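Side-chain contacts in beta-fructofuranosidase (Bifidobacterium adolescentis, PDB 6NOB), which probably hydrolyses terminal non-reducing beta-D-fructofuranoside residues: residues V39-H44 and A58-S63; V67-L72 and V93-S98; S297-D302 and E359-A364; S575-V580 and G599-S604; R581-F586 and V592-N597. All coordinates share one frame; numbering follows the deposited sequence.

Interaction 1 of 5, residues V39-H44 and A58-S63; sequences VAIAAH and AVPQKS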
# COMPACT_ATOMS: atom_id res chain seq x y z
N VAL A 39 -7.77 12.82 -41.74
CA VAL A 39 -7.60 11.51 -42.35
C VAL A 39 -7.54 10.45 -41.25
O VAL A 39 -6.79 10.60 -40.27
CB VAL A 39 -6.34 11.48 -43.23
CG1 VAL A 39 -6.31 10.21 -44.07
CG2 VAL A 39 -6.29 12.71 -44.11
N ALA A 40 -8.32 9.39 -41.41
CA ALA A 40 -8.41 8.36 -40.39
C ALA A 40 -7.07 7.65 -40.22
O ALA A 40 -6.41 7.29 -41.20
CB ALA A 40 -9.50 7.35 -40.75
N ILE A 41 -6.67 7.45 -38.97
CA ILE A 41 -5.44 6.73 -38.64
C ILE A 41 -5.74 5.33 -38.12
O ILE A 41 -5.06 4.37 -38.49
CB ILE A 41 -4.61 7.54 -37.61
CG1 ILE A 41 -4.17 8.88 -38.20
CG2 ILE A 41 -3.40 6.74 -37.15
CD1 ILE A 41 -3.33 9.70 -37.24
N ALA A 42 -6.75 5.20 -37.26
CA ALA A 42 -7.06 3.92 -36.64
C ALA A 42 -8.54 3.87 -36.28
O ALA A 42 -9.17 4.90 -36.04
CB ALA A 42 -6.22 3.68 -35.38
N ALA A 43 -9.09 2.66 -36.26
CA ALA A 43 -10.46 2.42 -35.84
C ALA A 43 -10.50 1.12 -35.05
O ALA A 43 -10.16 0.06 -35.59
CB ALA A 43 -11.41 2.35 -37.04
N HIS A 44 -10.91 1.20 -33.79
CA HIS A 44 -10.98 0.05 -32.90
C HIS A 44 -12.39 -0.11 -32.37
O HIS A 44 -13.09 0.88 -32.12
CB HIS A 44 -9.99 0.18 -31.74
CG HIS A 44 -8.55 0.14 -32.16
ND1 HIS A 44 -7.67 -0.81 -31.68
CD2 HIS A 44 -7.85 0.91 -33.01
CE1 HIS A 44 -6.48 -0.61 -32.22
NE2 HIS A 44 -6.56 0.43 -33.03
N ALA A 58 -1.83 2.25 -31.92
CA ALA A 58 -0.62 2.84 -32.49
C ALA A 58 -0.91 4.24 -33.01
O ALA A 58 -1.89 4.45 -33.72
CB ALA A 58 -0.08 1.96 -33.61
N VAL A 59 -0.06 5.19 -32.64
CA VAL A 59 -0.20 6.58 -33.07
C VAL A 59 1.13 7.04 -33.64
O VAL A 59 2.19 6.58 -33.19
CB VAL A 59 -0.67 7.49 -31.92
CG1 VAL A 59 -2.06 7.08 -31.45
CG2 VAL A 59 0.33 7.44 -30.76
N PRO A 60 1.14 7.94 -34.63
CA PRO A 60 2.41 8.42 -35.17
C PRO A 60 3.08 9.43 -34.25
O PRO A 60 2.42 10.22 -33.56
CB PRO A 60 2.00 9.08 -36.49
CG PRO A 60 0.60 9.53 -36.24
CD PRO A 60 -0.01 8.47 -35.37
N GLN A 61 4.41 9.41 -34.27
CA GLN A 61 5.19 10.34 -33.46
C GLN A 61 5.08 11.76 -34.01
O GLN A 61 4.79 11.98 -35.19
CB GLN A 61 6.66 9.92 -33.42
CG GLN A 61 6.94 8.65 -32.64
CD GLN A 61 8.37 8.19 -32.80
OE1 GLN A 61 8.83 7.95 -33.92
NE2 GLN A 61 9.08 8.05 -31.69
N LYS A 62 5.32 12.73 -33.13
CA LYS A 62 5.45 14.14 -33.49
C LYS A 62 4.23 14.64 -34.27
O LYS A 62 4.35 15.36 -35.26
CB LYS A 62 6.73 14.38 -34.29
CG LYS A 62 8.00 14.05 -33.52
CD LYS A 62 9.21 14.05 -34.43
N SER A 63 3.04 14.26 -33.80
CA SER A 63 1.82 14.55 -34.52
C SER A 63 0.72 14.97 -33.56
O SER A 63 0.68 14.52 -32.41
CB SER A 63 1.34 13.35 -35.35
OG SER A 63 2.43 12.66 -35.92

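Interaction 2 of 5, residues V67-L72 and V93-S98; sequences VAASGL and VNMNPS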
# COMPACT_ATOMS: atom_id res chain seq x y z
N VAL A 67 -8.75 12.07 -31.16
CA VAL A 67 -9.26 10.81 -30.62
C VAL A 67 -10.76 10.96 -30.42
O VAL A 67 -11.22 11.92 -29.78
CB VAL A 67 -8.56 10.43 -29.31
CG1 VAL A 67 -8.95 9.02 -28.89
CG2 VAL A 67 -7.05 10.56 -29.45
N ALA A 68 -11.53 10.02 -30.96
CA ALA A 68 -12.98 10.09 -30.94
C ALA A 68 -13.55 8.83 -30.30
O ALA A 68 -13.14 7.72 -30.65
CB ALA A 68 -13.55 10.26 -32.35
N ALA A 69 -14.48 9.01 -29.37
CA ALA A 69 -15.17 7.91 -28.72
C ALA A 69 -16.66 7.98 -29.04
O ALA A 69 -17.24 9.06 -29.13
CB ALA A 69 -14.97 7.95 -27.20
N SER A 70 -17.28 6.81 -29.21
CA SER A 70 -18.71 6.72 -29.41
C SER A 70 -19.18 5.37 -28.89
O SER A 70 -18.59 4.34 -29.22
CB SER A 70 -19.09 6.89 -30.89
OG SER A 70 -20.46 7.23 -31.04
N GLY A 71 -20.24 5.39 -28.08
CA GLY A 71 -20.72 4.19 -27.45
C GLY A 71 -19.92 3.74 -26.25
O GLY A 71 -20.20 2.67 -25.70
N LEU A 72 -18.92 4.52 -25.83
CA LEU A 72 -18.13 4.18 -24.66
C LEU A 72 -17.66 5.47 -24.00
O LEU A 72 -17.86 6.57 -24.53
CB LEU A 72 -16.94 3.28 -25.03
CG LEU A 72 -15.99 3.74 -26.14
CD1 LEU A 72 -14.91 4.68 -25.61
CD2 LEU A 72 -15.36 2.54 -26.83
N VAL A 93 -3.23 10.92 -20.37
CA VAL A 93 -4.18 11.46 -21.35
C VAL A 93 -5.56 11.47 -20.70
O VAL A 93 -6.03 10.44 -20.21
CB VAL A 93 -4.18 10.64 -22.65
CG1 VAL A 93 -5.32 11.09 -23.56
CG2 VAL A 93 -2.84 10.77 -23.36
N ASN A 94 -6.20 12.64 -20.70
CA ASN A 94 -7.49 12.83 -20.05
C ASN A 94 -8.58 12.80 -21.12
O ASN A 94 -8.79 13.78 -21.84
CB ASN A 94 -7.52 14.14 -19.27
CG ASN A 94 -8.91 14.51 -18.79
OD1 ASN A 94 -9.75 13.64 -18.53
ND2 ASN A 94 -9.16 15.80 -18.67
N MET A 95 -9.29 11.67 -21.21
CA MET A 95 -10.48 11.57 -22.05
C MET A 95 -11.72 11.28 -21.22
O MET A 95 -12.72 10.78 -21.74
CB MET A 95 -10.28 10.49 -23.12
CG MET A 95 -11.04 10.77 -24.40
SD MET A 95 -10.63 9.64 -25.74
CE MET A 95 -11.81 10.17 -26.98
N ASN A 96 -11.67 11.57 -19.92
CA ASN A 96 -12.80 11.36 -19.03
C ASN A 96 -13.69 12.60 -19.05
O ASN A 96 -13.25 13.67 -18.61
CB ASN A 96 -12.33 11.07 -17.62
CG ASN A 96 -13.41 10.45 -16.76
OD1 ASN A 96 -14.60 10.64 -16.99
ND2 ASN A 96 -12.99 9.68 -15.75
N PRO A 97 -14.93 12.50 -19.54
CA PRO A 97 -15.81 13.69 -19.57
C PRO A 97 -16.10 14.27 -18.19
O PRO A 97 -16.52 15.42 -18.10
CB PRO A 97 -17.09 13.17 -20.24
CG PRO A 97 -16.66 11.93 -20.98
CD PRO A 97 -15.56 11.33 -20.17
N SER A 98 -15.88 13.50 -17.12
CA SER A 98 -16.10 14.00 -15.77
C SER A 98 -14.92 14.80 -15.23
O SER A 98 -15.11 15.63 -14.33
CB SER A 98 -16.40 12.84 -14.82
OG SER A 98 -17.56 12.13 -15.22

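Interaction 3 of 5, residues S297-D302 and E359-A364; sequences SEFGAD and EGPVLA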
# COMPACT_ATOMS: atom_id res chain seq x y z
N SER A 297 -8.96 -26.59 15.43
CA SER A 297 -8.75 -28.00 15.75
C SER A 297 -7.40 -28.51 15.25
O SER A 297 -6.98 -29.60 15.67
CB SER A 297 -9.88 -28.84 15.17
OG SER A 297 -10.02 -28.62 13.78
N GLU A 298 -6.72 -27.77 14.38
CA GLU A 298 -5.36 -28.11 13.98
C GLU A 298 -4.32 -27.70 15.01
O GLU A 298 -3.12 -27.88 14.77
CB GLU A 298 -5.02 -27.46 12.63
CG GLU A 298 -5.82 -28.00 11.45
CD GLU A 298 -5.24 -27.59 10.11
OE1 GLU A 298 -5.84 -27.92 9.07
OE2 GLU A 298 -4.18 -26.93 10.10
N PHE A 299 -4.75 -27.16 16.15
CA PHE A 299 -3.85 -26.70 17.20
C PHE A 299 -4.32 -27.26 18.53
O PHE A 299 -5.47 -27.69 18.68
CB PHE A 299 -3.79 -25.16 17.25
CG PHE A 299 -3.44 -24.52 15.94
CD1 PHE A 299 -4.43 -24.20 15.02
CD2 PHE A 299 -2.12 -24.22 15.63
CE1 PHE A 299 -4.10 -23.61 13.81
CE2 PHE A 299 -1.79 -23.63 14.42
CZ PHE A 299 -2.79 -23.32 13.51
N GLY A 300 -3.41 -27.25 19.51
CA GLY A 300 -3.76 -27.75 20.83
C GLY A 300 -4.88 -26.95 21.45
O GLY A 300 -5.12 -25.79 21.12
N ALA A 301 -5.60 -27.60 22.37
CA ALA A 301 -6.73 -26.95 23.04
C ALA A 301 -6.29 -25.75 23.87
O ALA A 301 -7.10 -24.87 24.14
CB ALA A 301 -7.47 -27.95 23.91
N ASP A 302 -5.02 -25.71 24.28
CA ASP A 302 -4.47 -24.63 25.09
C ASP A 302 -3.79 -23.56 24.26
O ASP A 302 -2.97 -22.81 24.79
CB ASP A 302 -3.49 -25.20 26.11
CG ASP A 302 -2.30 -25.90 25.45
OD1 ASP A 302 -2.44 -26.34 24.29
OD2 ASP A 302 -1.23 -26.00 26.09
N GLU A 359 4.43 -26.29 4.02
CA GLU A 359 5.25 -26.47 5.20
C GLU A 359 4.48 -26.31 6.51
O GLU A 359 5.08 -26.39 7.58
CB GLU A 359 6.43 -25.49 5.19
CG GLU A 359 7.33 -25.60 3.96
CD GLU A 359 8.48 -26.57 4.17
OE1 GLU A 359 9.15 -26.93 3.18
OE2 GLU A 359 8.71 -26.98 5.33
N GLY A 360 3.17 -26.09 6.44
CA GLY A 360 2.38 -25.85 7.63
C GLY A 360 2.31 -24.37 7.96
O GLY A 360 2.95 -23.54 7.31
N PRO A 361 1.51 -24.02 8.96
CA PRO A 361 1.43 -22.61 9.39
C PRO A 361 2.66 -22.22 10.19
O PRO A 361 2.92 -22.76 11.27
CB PRO A 361 0.16 -22.57 10.25
CG PRO A 361 0.04 -23.96 10.78
CD PRO A 361 0.55 -24.87 9.68
N VAL A 362 3.44 -21.27 9.65
CA VAL A 362 4.59 -20.76 10.38
C VAL A 362 4.14 -19.91 11.56
O VAL A 362 4.86 -19.78 12.56
CB VAL A 362 5.53 -19.98 9.44
CG1 VAL A 362 4.88 -18.68 8.99
CG2 VAL A 362 6.87 -19.72 10.10
N LEU A 363 2.94 -19.34 11.48
CA LEU A 363 2.42 -18.46 12.52
C LEU A 363 0.90 -18.51 12.52
O LEU A 363 0.27 -18.48 11.46
CB LEU A 363 2.90 -17.01 12.31
CG LEU A 363 2.40 -15.98 13.33
CD1 LEU A 363 2.99 -16.26 14.70
CD2 LEU A 363 2.72 -14.56 12.87
N ALA A 364 0.33 -18.59 13.72
CA ALA A 364 -1.11 -18.43 13.92
C ALA A 364 -1.32 -17.48 15.08
O ALA A 364 -0.66 -17.61 16.12
CB ALA A 364 -1.79 -19.78 14.19

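Interaction 4 of 5, residues S575-V580 and G599-S604; sequences SGITDV and GQTAGS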
# COMPACT_ATOMS: atom_id res chain seq x y z
N SER A 575 0.20 5.60 21.63
CA SER A 575 1.48 5.29 21.00
C SER A 575 2.03 3.95 21.45
O SER A 575 2.81 3.32 20.73
CB SER A 575 2.50 6.40 21.28
OG SER A 575 3.08 6.26 22.57
N GLY A 576 1.64 3.49 22.64
CA GLY A 576 2.07 2.20 23.13
C GLY A 576 3.43 2.16 23.78
O GLY A 576 3.94 1.07 24.06
N ILE A 577 4.06 3.31 24.02
CA ILE A 577 5.35 3.36 24.68
C ILE A 577 5.31 4.44 25.76
O ILE A 577 4.48 5.35 25.74
CB ILE A 577 6.52 3.64 23.70
CG1 ILE A 577 6.46 5.08 23.19
CG2 ILE A 577 6.50 2.65 22.54
CD1 ILE A 577 7.71 5.50 22.46
N THR A 578 6.24 4.33 26.70
CA THR A 578 6.44 5.32 27.73
C THR A 578 7.69 6.14 27.44
O THR A 578 8.52 5.77 26.60
CB THR A 578 6.55 4.67 29.11
OG1 THR A 578 7.51 3.60 29.05
CG2 THR A 578 5.21 4.10 29.55
N ASP A 579 7.81 7.26 28.14
CA ASP A 579 9.02 8.09 28.13
C ASP A 579 9.38 8.55 26.71
O ASP A 579 10.48 8.31 26.21
CB ASP A 579 10.19 7.34 28.78
CG ASP A 579 9.93 7.02 30.24
OD1 ASP A 579 9.70 7.97 31.02
OD2 ASP A 579 9.96 5.82 30.60
N VAL A 580 8.42 9.22 26.08
CA VAL A 580 8.67 9.84 24.78
C VAL A 580 9.52 11.08 24.99
O VAL A 580 9.19 11.96 25.80
CB VAL A 580 7.35 10.18 24.08
CG1 VAL A 580 7.63 10.91 22.77
CG2 VAL A 580 6.53 8.92 23.83
N GLY A 599 11.94 6.09 16.21
CA GLY A 599 11.32 4.94 15.59
C GLY A 599 10.92 3.83 16.54
O GLY A 599 10.54 2.75 16.06
N GLN A 600 11.00 4.06 17.85
CA GLN A 600 10.50 3.07 18.80
C GLN A 600 9.05 2.74 18.52
O GLN A 600 8.63 1.57 18.63
CB GLN A 600 10.68 3.59 20.23
CG GLN A 600 10.39 2.58 21.32
CD GLN A 600 10.64 3.15 22.70
OE1 GLN A 600 11.29 4.18 22.85
NE2 GLN A 600 10.10 2.49 23.71
N THR A 601 8.26 3.74 18.14
CA THR A 601 6.91 3.54 17.65
C THR A 601 6.63 4.57 16.57
O THR A 601 7.21 5.66 16.56
CB THR A 601 5.88 3.64 18.79
OG1 THR A 601 4.59 3.25 18.31
CG2 THR A 601 5.81 5.06 19.33
N ALA A 602 5.76 4.20 15.63
CA ALA A 602 5.36 5.07 14.54
C ALA A 602 3.84 5.16 14.50
O ALA A 602 3.16 4.17 14.76
CB ALA A 602 5.89 4.57 13.20
N GLY A 603 3.33 6.34 14.17
CA GLY A 603 1.89 6.55 14.09
C GLY A 603 1.49 7.49 12.98
O GLY A 603 2.09 8.56 12.82
N SER A 604 0.47 7.11 12.20
CA SER A 604 0.12 7.86 11.00
C SER A 604 -1.34 7.64 10.67
O SER A 604 -1.95 6.65 11.07
CB SER A 604 1.01 7.45 9.82
OG SER A 604 0.89 6.07 9.55
O HOH W 1 10.41 3.99 26.35

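Interaction 5 of 5, residues R581-F586 and V592-N597; sequences RQVEVF and VEVFLN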
# COMPACT_ATOMS: atom_id res chain seq x y z
N ARG A 581 10.64 11.17 24.26
CA ARG A 581 11.53 12.32 24.40
C ARG A 581 11.78 12.98 23.05
O ARG A 581 12.05 14.19 22.99
CB ARG A 581 12.85 11.90 25.04
CG ARG A 581 12.71 11.40 26.47
CD ARG A 581 12.19 12.49 27.39
NE ARG A 581 12.03 12.01 28.76
CZ ARG A 581 10.93 11.43 29.23
NH1 ARG A 581 10.89 11.01 30.49
NH2 ARG A 581 9.88 11.26 28.44
N GLN A 582 11.72 12.21 21.97
CA GLN A 582 11.86 12.74 20.62
C GLN A 582 10.57 12.53 19.85
O GLN A 582 10.05 11.41 19.81
CB GLN A 582 13.03 12.09 19.88
CG GLN A 582 13.28 12.70 18.50
CD GLN A 582 14.48 12.12 17.80
OE1 GLN A 582 14.99 11.05 18.17
NE2 GLN A 582 14.95 12.81 16.77
N VAL A 583 10.06 13.60 19.25
CA VAL A 583 8.89 13.55 18.39
C VAL A 583 9.29 14.06 17.01
O VAL A 583 9.72 15.21 16.88
CB VAL A 583 7.72 14.37 18.95
CG1 VAL A 583 6.56 14.38 17.97
CG2 VAL A 583 7.28 13.82 20.30
N GLU A 584 9.17 13.20 16.00
CA GLU A 584 9.47 13.55 14.62
C GLU A 584 8.18 13.47 13.82
O GLU A 584 7.51 12.43 13.81
CB GLU A 584 10.54 12.63 14.04
CG GLU A 584 11.20 13.19 12.80
CD GLU A 584 12.40 12.37 12.34
OE1 GLU A 584 12.26 11.15 12.13
OE2 GLU A 584 13.49 12.96 12.19
N VAL A 585 7.82 14.57 13.15
CA VAL A 585 6.53 14.71 12.49
C VAL A 585 6.73 15.03 11.02
O VAL A 585 7.46 15.97 10.68
CB VAL A 585 5.67 15.80 13.16
CG1 VAL A 585 4.31 15.89 12.48
CG2 VAL A 585 5.51 15.52 14.64
N PHE A 586 6.08 14.26 10.15
CA PHE A 586 5.92 14.59 8.74
C PHE A 586 4.44 14.84 8.49
O PHE A 586 3.63 13.90 8.58
CB PHE A 586 6.42 13.47 7.82
CG PHE A 586 7.90 13.21 7.89
CD1 PHE A 586 8.44 12.46 8.92
CD2 PHE A 586 8.75 13.69 6.91
CE1 PHE A 586 9.80 12.20 8.97
CE2 PHE A 586 10.11 13.44 6.95
CZ PHE A 586 10.64 12.70 7.99
N VAL A 592 -0.51 12.63 8.01
CA VAL A 592 0.52 12.80 9.03
C VAL A 592 1.21 11.47 9.25
O VAL A 592 0.60 10.40 9.13
CB VAL A 592 -0.06 13.35 10.36
CG1 VAL A 592 -0.84 12.27 11.10
CG2 VAL A 592 1.04 13.92 11.24
N GLU A 593 2.51 11.53 9.53
CA GLU A 593 3.29 10.36 9.94
C GLU A 593 4.22 10.79 11.05
O GLU A 593 5.02 11.71 10.86
CB GLU A 593 4.07 9.76 8.76
CG GLU A 593 3.20 9.37 7.57
CD GLU A 593 3.93 8.54 6.55
OE1 GLU A 593 4.30 7.39 6.87
OE2 GLU A 593 4.13 9.02 5.41
N VAL A 594 4.12 10.14 12.21
CA VAL A 594 4.82 10.54 13.42
C VAL A 594 5.72 9.41 13.87
O VAL A 594 5.30 8.24 13.90
CB VAL A 594 3.83 10.93 14.53
CG1 VAL A 594 4.58 11.29 15.81
CG2 VAL A 594 2.94 12.08 14.08
N PHE A 595 6.96 9.74 14.22
CA PHE A 595 7.94 8.77 14.71
C PHE A 595 8.46 9.24 16.06
O PHE A 595 8.91 10.38 16.20
CB PHE A 595 9.07 8.60 13.70
CG PHE A 595 8.60 8.14 12.35
CD1 PHE A 595 8.22 9.06 11.39
CD2 PHE A 595 8.48 6.79 12.06
CE1 PHE A 595 7.76 8.65 10.16
CE2 PHE A 595 8.03 6.37 10.83
CZ PHE A 595 7.66 7.30 9.88
N LEU A 596 8.39 8.36 17.06
CA LEU A 596 8.75 8.69 18.43
C LEU A 596 10.01 7.94 18.83
O LEU A 596 10.19 6.77 18.47
CB LEU A 596 7.61 8.36 19.39
CG LEU A 596 6.25 8.95 19.04
CD1 LEU A 596 5.24 8.66 20.14
CD2 LEU A 596 6.37 10.45 18.82
N ASN A 597 10.88 8.61 19.59
CA ASN A 597 12.11 8.02 20.12
C ASN A 597 12.94 7.38 19.01
O ASN A 597 13.50 6.29 19.17
CB ASN A 597 11.79 7.01 21.22
CG ASN A 597 11.44 7.68 22.54
OD1 ASN A 597 11.38 8.90 22.63
ND2 ASN A 597 11.22 6.87 23.57

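Interaction 1 of 5, residues V39-H44 and A58-S63
Ile41 and Pro60 meet at the surface edge of the N-terminal beta sandwich, where a classic beta bulge interrupts an edge strand: Ile41 and Ala42 both face Val33 of strand 30-34. Strand 40-45 is an outermost strand of one four-stranded antiparallel sheet, and the loop holding Pro60 carries the chain into that same sheet from strand 52-58 of the other one.

The apolar part of the contact is small. The CD1 methyl of Ile41 ends against the CD-CG side of the Pro60 ring, with Ile41 CD1 4.0 Å from Pro60 CD. CG1 of Ile41 is anti to the carbonyl carbon (chi1 -63°), and an extended chi2 thrusts CD1 out to its full reach; isoleucine suits the place because this CG1-CD1 arm arrives at the loop, whereas Ala42 ends at CB. Proline suits the other side because its ring is a rigid apolar surface that fixes the loop backbone. The branch CG2 of Ile41 only skirts Ala58, 4.4 Å from its carbonyl O.

Polar bonds shape the loop rather than join the two segments. Pro60 O and Ser63 N both bond to Thr11 OG1, and Gln61 NE2 bonds to Gly13 O. The turn is drawn together by Ser63 OG, which donates to Gln61 O over 2.6 Å from well above the carbonyl plane, 56° out of it.

Interaction 2 of 5, residues V67-L72 and V93-S98
Val67 lays its CG1 methyl against the sulfur of Met95, with Val67 CG1 3.6 Å from Met95 SD. That branch is anti to the backbone N (chi1 -171°), which turns it toward the incoming methionine. The two side chains cross obliquely, and the terminal methyl continues to the backbone of Val67-Ala69: Met95 CE comes within 3.4 Å of Val67 O, a van der Waals approach to a carbonyl that also accepts a weak bond from Ser6 OG.

At Ala68 the side chain points away from the loop, and the backbone alone meets the methionine, its C lying 4.0 Å from Met95 CE. The face bearing Val67 and Ala69 borders the interior of the N-terminal beta sandwich. Val67 belongs to strand 64-70 of one four-stranded antiparallel sheet but touches Leu17 and Leu19 of the other, while Met95 lies on Ile7 of the first and Val74 of the second, lodged between the two sheets. Methionine fits this place well: unbranched and extended beyond CG, it carries an apolar, polarisable end from a loop deep into the core.

Ala69 again faces the loop, and its small CB leaves room for the methyl, with Ala69 CB 3.9 Å from Met95 CE. The loop bearing Met95 is shaped by two consecutive Asx turns. Asn94 OD1 accepts from Asn96 N over 3.1 Å, and Asn96 OD1 accepts from Ser98 N. Asn94 ND2 is bonded to Asp99 O and Pro103 O, and Asn96 OD1 also takes a bond from Arg75 NH1 of strand 72-80.

Interaction 3 of 5, residues S297-D302 and E359-A364
Phe299 puts the far end of its ring against two small apolar groups, the CB of Ala364 and the pyrrolidine of Pro361. Its CZ is 3.7 Å from Ala364 CB and its CE2 3.9 Å from that same methyl. Pro361 meets the same end of the ring, with Pro361 CG 4.0 Å from Phe299 CZ, and the two side chains run antiparallel alongside one another. Each partner is well chosen: the single methyl of alanine lets the ring end come close, the proline ring offers a firm hydrocarbon surface, and phenylalanine is long enough to bridge from a surface loop to the strand.

What places the phenyl group is, first, its torsion: CG stands anti to the carbonyl carbon (chi1 -54°), directing the ring from the loop toward strand 357-365. Two outer contacts then hold it. Phe366 packs against it with the rings edge-to-face, and Val338 of strand 337-347 touches it as well.

The other side is fixed by its backbone. Gly360, at a positive phi that suits a residue without CB, leads into Pro361, whose carbonyl O accepts from Lys420 NZ. The chain turns a corner at Val362, which is bonded through its backbone to both Met341 and Leu421 and so links strand 337-347 to strand 418-428. Pro361 and Ala364 therefore lie on either side of this corner. Strands 268-273, 285-295, 337-347 and 357-365 run antiparallel in sequence order, the pattern of one blade in the five-bladed beta-propeller of family 32 enzymes, and Phe299 fastens a loop between two of its strands onto the last.

Interaction 4 of 5, residues S575-V580 and G599-S604
Ile577 packs closely against both Gln600 and Thr601. Its CG1 sits between the backbone N and the carbonyl carbon (chi1 71°), the crowded position, and from there CD1 reaches Thr601 CG2 at 3.7 Å. The same CD1 lies 3.8 Å from CD of Gln600, whose extended chain passes over the isoleucine so that its aliphatic carbons and amide are both used; the NE2 of Gln600 comes close to CB and CG2 of Ile577. Threonine is apt beside it because it has two different branches. While its methyl joins this apolar cluster, Thr601 OG1, anti to the backbone N, donates to Ser575 O at 3.0 Å, lying in the carbonyl plane with a C=O...O angle of 149°. Ser575 adds its CB, 4.1 Å from CG2 of Thr601.

Toward solvent the contact loosens. Exposed Thr578 points its side chain away, and a water links its backbone to the amide of Gln600: it donates to Thr578 O over 2.6 Å and accepts from Gln600 NE2 over 3.1 Å. The other end of that amide, OE1, takes a bond from Asn597 ND2, so both polar atoms of Gln600 are engaged and its rotation is fixed.

Strand 601-606, which begins at Thr601, is outermost in a six-stranded antiparallel sheet beside strand 591-596, whose Leu596 touches both Ser575 and Thr601. The loop 575-580 passes from strand 573-574, at the margin of the seven-stranded sheet, to strand 582-588, so the contact closes one end of the C-terminal beta sandwich, with Phe431 lying against Ser575 and Thr601.

Interaction 5 of 5, residues R581-F586 and V592-N597
Asn597 bonds to Arg581 and Gln582 at one end of an antiparallel beta hairpin made by strands 582-588 and 591-596. Its backbone leaves the strand in the left-handed region (phi 53°), a conformation asparagine tolerates well. From there CB points away from the partner strand. With chi1 -77°, CG swings back to 4.0 Å from Arg581 N. At the tip OD1 accepts from Arg581 N over 2.9 Å, nearly straight (171°) and in the carbonyl plane, and weakly from Gln582 N over 3.4 Å. ND2 is bonded to Asp579 O as well as to Gln600. Gln582 O in turn receives Asn597 N.

Further along, paired backbone bonds join Glu584 to Phe595 and Phe586 to Glu593, the hydrogen-bonded pairs. On the other face, alternating with these, Val583 lies side by side with Leu596, its CG2 3.8 Å from Leu596 CD2, and Val585 CG1 is 4.0 Å from Val592 CG2, a diagonal contact. Val583 and Val585 lie on Met534 and Val592 on Leu536 of the second sheet; beta-branched valines suit strands. On the opposite face Phe586 brings CD1 to the edge of the Phe595 ring, 4.1 Å from its CE1, and both rings rest on Pro489.

The Phe586-Phe595 face also buries two carboxylates, each supplied with partners: Glu584 takes Tyr494 OH and Tyr521 OH, while Glu593 takes a salt bridge from Arg476 and bonds from His121 NE2 and Leu474 N. The hairpin thus has an apolar face for the sandwich core and a mixed one in which Glu593, probably ionised, ties it to strand 468-481.

The five contacts fall into three groups. Interactions 1 and 2, with centres about 16 Å apart, belong to the N-terminal sandwich and reach the same sheet, one at its surface edge and the other inside. Interaction 3 lies about 60 Å from interaction 1 and 31 Å from interaction 4, centre to centre. Interactions 4 and 5, only about 8 Å apart between centres, touch: strands 591-596 and 601-606 are neighbours, with Gly603 O 2.6 Å from Val594 N, and interaction 5 is nested in the loop that interaction 4 closes. Family 32 enzymes usually have their active site in the central funnel of the propeller; of the five, interaction 3 is the one on that domain.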